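Local coordinates for 16S rRNA methyltransferase (Streptomyces sp. DSM 40477, PDB 3MQ2), which methylates the N1 position of adenine 1408 in 16S ribosomal RNA, using S-adenosyl-L-methionine, and so confers resistance to kanamycin, neomycin and apramycin, at residues Pro42-Val45 with Ala46-Pro50; Asp58-Lys61 with Ser62-Glu65. All coordinates share one frame; numbering follows the deposited sequence.

Contact 1 (Pro42-Val45 with Ala46-Pro50)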
ATOM      1  N   PRO A  42       0.554   6.553   5.400  1.00  9.81           N
ATOM      2  CA  PRO A  42       0.781   5.772   6.623  1.00 10.67           C
ATOM      3  C   PRO A  42       1.008   6.655   7.848  1.00 11.71           C
ATOM      4  O   PRO A  42       0.747   6.231   8.971  1.00 11.64           O
ATOM      5  CB  PRO A  42       2.044   4.957   6.296  1.00  9.37           C
ATOM      6  CG  PRO A  42       2.697   5.687   5.149  1.00 10.53           C
ATOM      7  CD  PRO A  42       1.544   6.263   4.350  1.00  7.88           C
ATOM      8  N   TYR A  43       1.482   7.876   7.636  1.00 10.17           N
ATOM      9  CA  TYR A  43       1.640   8.804   8.746  1.00 11.61           C
ATOM     10  C   TYR A  43       0.260   9.088   9.335  1.00 11.91           C
ATOM     11  O   TYR A  43       0.072   9.041  10.553  1.00 13.42           O
ATOM     12  CB  TYR A  43       2.313  10.097   8.286  1.00 11.93           C
ATOM     13  CG  TYR A  43       2.624  11.036   9.426  1.00 14.00           C
ATOM     14  CD1 TYR A  43       3.854  10.996  10.071  1.00 15.02           C
ATOM     15  CD2 TYR A  43       1.681  11.958   9.864  1.00 18.93           C
ATOM     16  CE1 TYR A  43       4.143  11.852  11.121  1.00 17.59           C
ATOM     17  CE2 TYR A  43       1.961  12.814  10.921  1.00 19.56           C
ATOM     18  CZ  TYR A  43       3.194  12.758  11.541  1.00 21.17           C
ATOM     19  OH  TYR A  43       3.478  13.613  12.590  1.00 22.66           O
ATOM     20  N   LYS A  44      -0.709   9.363   8.465  1.00 13.21           N
ATOM     21  CA  LYS A  44      -2.090   9.518   8.926  1.00 13.71           C
ATOM     22  C   LYS A  44      -2.605   8.265   9.618  1.00 17.05           C
ATOM     23  O   LYS A  44      -3.180   8.343  10.701  1.00 16.85           O
ATOM     24  CB  LYS A  44      -3.036   9.901   7.781  1.00 16.29           C
ATOM     25  CG  LYS A  44      -4.517   9.769   8.178  1.00 20.08           C
ATOM     26  CD  LYS A  44      -5.443  10.422   7.168  1.00 31.89           C
ATOM     27  CE  LYS A  44      -6.890  10.452   7.659  1.00 36.90           C
ATOM     28  NZ  LYS A  44      -7.787  11.225   6.736  1.00 42.15           N
ATOM     29  N   VAL A  45      -2.397   7.102   9.005  1.00 12.32           N
ATOM     30  CA  VAL A  45      -2.871   5.865   9.607  1.00 12.08           C
ATOM     31  C   VAL A  45      -2.288   5.663  11.007  1.00 13.92           C
ATOM     32  O   VAL A  45      -3.022   5.352  11.950  1.00 16.24           O
ATOM     33  CB  VAL A  45      -2.603   4.641   8.705  1.00 12.16           C
ATOM     34  CG1 VAL A  45      -3.037   3.341   9.391  1.00 12.61           C
ATOM     35  CG2 VAL A  45      -3.330   4.806   7.378  1.00 15.71           C
ATOM     36  N   ALA A  46      -0.978   5.864  11.150  1.00 13.07           N
ATOM     37  CA  ALA A  46      -0.341   5.691  12.454  1.00 14.03           C
ATOM     38  C   ALA A  46      -0.876   6.704  13.468  1.00 16.20           C
ATOM     39  O   ALA A  46      -1.138   6.359  14.620  1.00 15.87           O
ATOM     40  CB  ALA A  46       1.189   5.779  12.334  1.00 12.84           C
ATOM     41  N   ARG A  47      -1.046   7.949  13.031  1.00 14.61           N
ATOM     42  CA  ARG A  47      -1.548   9.002  13.903  1.00 18.25           C
ATOM     43  C   ARG A  47      -2.922   8.620  14.444  1.00 20.50           C
ATOM     44  O   ARG A  47      -3.217   8.798  15.636  1.00 22.14           O
ATOM     45  CB  ARG A  47      -1.652  10.310  13.124  1.00 22.87           C
ATOM     46  CG  ARG A  47      -2.382  11.414  13.864  1.00 38.60           C
ATOM     47  CD  ARG A  47      -1.505  12.011  14.939  1.00 48.09           C
ATOM     48  NE  ARG A  47      -0.381  12.746  14.369  1.00 53.16           N
ATOM     49  CZ  ARG A  47       0.613  13.256  15.088  1.00 53.64           C
ATOM     50  NH1 ARG A  47       0.626  13.106  16.407  1.00 57.08           N
ATOM     51  NH2 ARG A  47       1.594  13.914  14.490  1.00 45.71           N
ATOM     52  N   GLN A  48      -3.760   8.081  13.565  1.00 16.35           N
ATOM     53  CA  GLN A  48      -5.152   7.803  13.914  1.00 21.82           C
ATOM     54  C   GLN A  48      -5.363   6.438  14.563  1.00 25.59           C
ATOM     55  O   GLN A  48      -6.435   6.163  15.114  1.00 26.39           O
ATOM     56  CB  GLN A  48      -6.040   7.931  12.679  1.00 27.03           C
ATOM     57  CG  GLN A  48      -6.110   9.345  12.134  1.00 40.63           C
ATOM     58  CD  GLN A  48      -7.075   9.477  10.976  1.00 55.06           C
ATOM     59  OE1 GLN A  48      -7.407  10.587  10.556  1.00 64.58           O
ATOM     60  NE2 GLN A  48      -7.532   8.345  10.453  1.00 54.88           N
ATOM     61  N   ASN A  49      -4.339   5.592  14.493  1.00 22.53           N
ATOM     62  CA  ASN A  49      -4.394   4.239  15.045  1.00 18.78           C
ATOM     63  C   ASN A  49      -3.209   3.947  15.973  1.00 20.39           C
ATOM     64  O   ASN A  49      -2.341   3.138  15.642  1.00 19.17           O
ATOM     65  CB  ASN A  49      -4.413   3.207  13.911  1.00 19.44           C
ATOM     66  CG  ASN A  49      -5.637   3.330  13.019  1.00 22.32           C
ATOM     67  OD1 ASN A  49      -6.670   2.710  13.277  1.00 27.93           O
ATOM     68  ND2 ASN A  49      -5.524   4.119  11.955  1.00 18.43           N
ATOM     69  N   PRO A  50      -3.176   4.594  17.149  1.00 22.31           N
ATOM     70  CA  PRO A  50      -2.058   4.501  18.099  1.00 23.48           C
ATOM     71  C   PRO A  50      -1.756   3.078  18.583  1.00 19.79           C
ATOM     72  O   PRO A  50      -0.643   2.820  19.032  1.00 21.90           O
ATOM     73  CB  PRO A  50      -2.534   5.364  19.279  1.00 26.91           C
ATOM     74  CG  PRO A  50      -3.511   6.312  18.676  1.00 32.84           C
ATOM     75  CD  PRO A  50      -4.213   5.535  17.607  1.00 27.82           C
TER

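Contact 2 (Asp58-Lys61 with Ser62-Glu65). With SAH (S-adenosyl-L-homocysteine), chain C.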
ATOM      1  N   ASP A  58       8.858   1.670   0.205  1.00  7.13           N
ATOM      2  CA  ASP A  58       8.911   2.093  -1.185  1.00  7.78           C
ATOM      3  C   ASP A  58      10.256   1.692  -1.740  1.00  9.99           C
ATOM      4  O   ASP A  58      11.242   1.614  -0.996  1.00 10.11           O
ATOM      5  CB  ASP A  58       8.767   3.608  -1.312  1.00  8.43           C
ATOM      6  CG  ASP A  58       8.322   4.032  -2.700  1.00 14.93           C
ATOM      7  OD1 ASP A  58       7.097   4.201  -2.899  1.00 13.57           O
ATOM      8  OD2 ASP A  58       9.182   4.175  -3.600  1.00 17.88           O
ATOM      9  N   ALA A  59      10.292   1.465  -3.047  1.00  9.60           N
ATOM     10  CA  ALA A  59      11.553   1.141  -3.732  1.00 10.68           C
ATOM     11  C   ALA A  59      12.511   2.327  -3.739  1.00 14.96           C
ATOM     12  O   ALA A  59      13.731   2.150  -3.833  1.00 11.55           O
ATOM     13  CB  ALA A  59      11.264   0.707  -5.154  1.00 14.28           C
ATOM     14  N   ASP A  60      11.964   3.541  -3.659  1.00 13.79           N
ATOM     15  CA  ASP A  60      12.778   4.756  -3.738  1.00 16.82           C
ATOM     16  C   ASP A  60      12.922   5.426  -2.368  1.00 19.08           C
ATOM     17  O   ASP A  60      11.988   6.069  -1.889  1.00 21.96           O
ATOM     18  CB  ASP A  60      12.147   5.734  -4.738  1.00 22.13           C
ATOM     19  CG  ASP A  60      12.939   7.028  -4.887  1.00 32.08           C
ATOM     20  OD1 ASP A  60      13.873   7.276  -4.095  1.00 28.73           O
ATOM     21  OD2 ASP A  60      12.615   7.809  -5.805  1.00 44.38           O
ATOM     22  N   LYS A  61      14.087   5.287  -1.742  1.00 15.04           N
ATOM     23  CA  LYS A  61      14.268   5.781  -0.380  1.00 17.23           C
ATOM     24  C   LYS A  61      14.180   7.302  -0.286  1.00 18.29           C
ATOM     25  O   LYS A  61      13.772   7.834   0.745  1.00 18.03           O
ATOM     26  CB  LYS A  61      15.580   5.280   0.240  1.00 19.29           C
ATOM     27  CG  LYS A  61      16.868   5.736  -0.458  1.00 19.70           C
ATOM     28  CD  LYS A  61      18.091   5.108   0.231  1.00 21.86           C
ATOM     29  CE  LYS A  61      19.377   5.271  -0.577  1.00 27.92           C
ATOM     30  NZ  LYS A  61      19.787   6.693  -0.730  1.00 32.12           N
ATOM     31  N   SER A  62      14.544   7.997  -1.360  1.00 20.65           N
ATOM     32  CA  SER A  62      14.560   9.461  -1.333  1.00 18.90           C
ATOM     33  C   SER A  62      13.174  10.068  -1.110  1.00 19.57           C
ATOM     34  O   SER A  62      13.056  11.144  -0.518  1.00 16.84           O
ATOM     35  CB  SER A  62      15.165  10.025  -2.618  1.00 25.12           C
ATOM     36  OG  SER A  62      14.304   9.798  -3.720  1.00 31.89           O
ATOM     37  N   ARG A  63      12.128   9.385  -1.573  1.00 22.21           N
ATOM     38  CA  ARG A  63      10.768   9.914  -1.465  1.00 24.36           C
ATOM     39  C   ARG A  63      10.326  10.046  -0.015  1.00 19.30           C
ATOM     40  O   ARG A  63       9.569  10.944   0.336  1.00 17.85           O
ATOM     41  CB  ARG A  63       9.761   9.018  -2.198  1.00 32.54           C
ATOM     42  CG  ARG A  63       9.949   8.902  -3.698  1.00 35.63           C
ATOM     43  CD  ARG A  63       9.751  10.230  -4.418  0.58 36.64           C
ATOM     44  NE  ARG A  63       8.472  10.876  -4.123  0.48 38.87           N
ATOM     45  CZ  ARG A  63       7.281  10.407  -4.488  1.00 41.48           C
ATOM     46  NH1 ARG A  63       7.180   9.259  -5.143  1.00 38.98           N
ATOM     47  NH2 ARG A  63       6.183  11.081  -4.178  1.00 46.16           N
ATOM     48  N   MET A  64      10.805   9.135   0.821  1.00 16.63           N
ATOM     49  CA  MET A  64      10.371   9.054   2.206  1.00 18.27           C
ATOM     50  C   MET A  64      11.194   9.929   3.157  1.00 16.95           C
ATOM     51  O   MET A  64      10.950   9.928   4.360  1.00 15.44           O
ATOM     52  CB  MET A  64      10.434   7.589   2.666  1.00 13.38           C
ATOM     53  CG  MET A  64       9.541   6.637   1.845  1.00 18.28           C
ATOM     54  SD  MET A  64       9.675   4.910   2.387  1.00 15.93           S
ATOM     55  CE  MET A  64      11.214   4.414   1.591  1.00 16.45           C
ATOM     56  N   GLU A  65      12.157  10.674   2.626  1.00 17.80           N
ATOM     57  CA  GLU A  65      13.097  11.399   3.488  1.00 19.19           C
ATOM     58  C   GLU A  65      12.426  12.303   4.524  1.00 15.62           C
ATOM     59  O   GLU A  65      12.619  12.129   5.727  1.00 19.87           O
ATOM     60  CB  GLU A  65      14.083  12.236   2.673  1.00 20.73           C
ATOM     61  CG  GLU A  65      15.006  13.067   3.567  1.00 28.26           C
ATOM     62  CD  GLU A  65      15.824  14.090   2.799  1.00 41.37           C
ATOM     63  OE1 GLU A  65      16.098  13.856   1.600  1.00 39.80           O
ATOM     64  OE2 GLU A  65      16.190  15.127   3.400  1.00 36.48           O
TER
HETATM   65  N   SAH C 216       0.884   5.210  -2.458  0.62  5.86           N
HETATM   66  CA  SAH C 216       1.582   6.480  -2.552  0.62 13.22           C
HETATM   67  CB  SAH C 216       2.513   6.511  -3.762  0.62  9.82           C
HETATM   68  CG  SAH C 216       1.897   5.962  -5.044  0.62 13.11           C
HETATM   69  SD  SAH C 216       2.904   6.372  -6.492  0.62 17.41           S
HETATM   70  C   SAH C 216       0.566   7.602  -2.641  0.62 21.89           C
HETATM   71  O   SAH C 216       0.919   8.781  -2.617  0.62 22.72           O
HETATM   72  OXT SAH C 216      -0.631   7.333  -2.743  0.62 14.06           O
HETATM   73  C5' SAH C 216       3.342   4.617  -6.593  0.62 13.49           C
HETATM   74  C4' SAH C 216       4.560   4.286  -5.739  0.62  9.21           C
HETATM   75  O4' SAH C 216       4.832   2.904  -5.844  0.62 13.42           O
HETATM   76  C3' SAH C 216       5.830   5.007  -6.196  0.62 12.13           C
HETATM   77  O3' SAH C 216       6.418   5.650  -5.092  0.62 13.20           O
HETATM   78  C2' SAH C 216       6.782   3.930  -6.668  0.62 12.97           C
HETATM   79  O2' SAH C 216       8.110   4.201  -6.258  0.62 14.44           O
HETATM   80  C1' SAH C 216       6.228   2.707  -5.967  0.62 10.71           C
HETATM   81  N9  SAH C 216       6.470   1.442  -6.671  0.62 15.81           N
HETATM   82  C8  SAH C 216       6.214   1.113  -7.976  0.62 11.25           C
HETATM   83  N7  SAH C 216       6.591  -0.182  -8.165  0.62 16.73           N
HETATM   84  C5  SAH C 216       7.071  -0.662  -6.987  0.62 12.80           C
HETATM   85  C6  SAH C 216       7.582  -1.893  -6.603  0.62 12.30           C
HETATM   86  N6  SAH C 216       7.670  -2.896  -7.473  0.62 11.46           N
HETATM   87  N1  SAH C 216       7.989  -2.068  -5.301  0.62 13.59           N
HETATM   88  C2  SAH C 216       7.899  -1.042  -4.384  0.62 14.33           C
HETATM   89  N3  SAH C 216       7.401   0.184  -4.765  0.62 11.22           N
HETATM   90  C4  SAH C 216       6.992   0.351  -6.046  0.62 13.81           C

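Contact 1 (Pro42-Val45 with Ala46-Pro50)
Ala-46 is joined to Pro-42 one turn earlier in the helix, its N donating to Pro-42 O at 2.8 Å. Its small CB rests 3.4 Å from the same carbonyl oxygen, Pro-42 O. Arg-47 N repeats the bond to Tyr-43 O, and here the side chains also meet. The Tyr-43 ring and the Arg-47 chain run side by side in the same direction, and NH2 of Arg-47 comes to 2.7 Å from Tyr-43 OH. The guanidinium stands steeply to the ring, the planes 71° apart, because the arginine chain turns at chi2 (76°) and again at chi3 (68°). The hydroxyl of Tyr-43 is hydrogen-bonded to Gly-78 O. Gln-48 N closes the next turn on Lys-44 O, and its amide lies against the lysine methylenes, with Gln-48 CD 3.5 Å from Lys-44 CE. The extended lysine chain carries NZ past the amide to a hydrogen bond with Gly-191 O. Asn-49 is the first residue to leave helical geometry; its backbone N bonds Val-45 O only weakly. The side chain adds a straighter bond: ND2 donates to Val-45 O at 2.8 Å, with the acceptor in the plane of the amide, while OD1 takes Arg-52 NH1. The carbonyl of Val-45, in the last turn of the helix, is thus gripped by a side chain as well as the backbone. Within the Rossmann-like fold, helix 40-48 is the crossover between parallel strands 29-34 and 52-58. Pro-42, Val-45 and Ala-46 pack on Val-54 of the latter, Ala-46 also reaches Leu-83 of strand 83-87, and Tyr-43 touches Ile-67 and Lys-70 of helix 65-71.

Contact 2 (Asp58-Lys61 with Ser62-Glu65)
Asp-60 and Ser-62 form the main polar clasp of this turn. Asp-60 OD1 accepts two bonds from one residue: Ser-62 OG at 2.6 Å on its syn side and Ser-62 N at 2.9 Å on its anti side, both from the same face of the carboxylate. With chi1 at 69°, Ser-62 OG sits between its own N and carbonyl carbon, which lets hydroxyl and amide converge on one oxygen. The backbone adds Met-64 N to Lys-61 O and a weak bond from Arg-63 N to Asp-60 O. Before the clasp, Asp-58 OD2 accepts from Asp-60 N at 2.9 Å through its anti lone pair, an Asx turn at the end of strand 52-58.

Nonpolar contact comes from Met-64, whose chain bends at chi3 (-80°) so that CE lies 3.9 Å from Asp-58 CB. Arg-63 crosses Asp-60 at about a right angle, its CG 3.6 Å from Asp-60 OD2, while its guanidinium extends toward the ligand, NH1 lying 3.7 Å from SAH O3'.

Ligand bonds use both oxygens of Asp-58: O3' of the ribose donates to OD1 at 2.7 Å, and O2' to OD2. Gly-37 N also donates to OD1. This is the acidic residue at the end of the second strand that reads the ribose diol in Rossmann-like methyltransferases. Held by backbone amides on both oxygens, the carboxylate is fixed in rotation and its negative charge is probably stabilised, as suits an acceptor of two hydroxyls.

How the contacts relate
The two contacts flank strand 52-58: contact 1 lies on helix 40-48, which leads into it, and contact 2 in the turn that leaves it for helix 65-71. Their centres are 19 Å apart and they do not touch. Both are partly buried, but differently. In contact 1, Pro-42 and Ala-46 face the sheet while Arg-47 and Gln-48 lie on the surface; in contact 2 the buried residues are Asp-58 and Met-64, with Ser-62 and Arg-63 exposed. Regular helical bonds and an asparagine amide dominate contact 1, whereas carboxylates accepting from amides and hydroxyls dominate contact 2. Of the two, contact 2 binds the cofactor product directly.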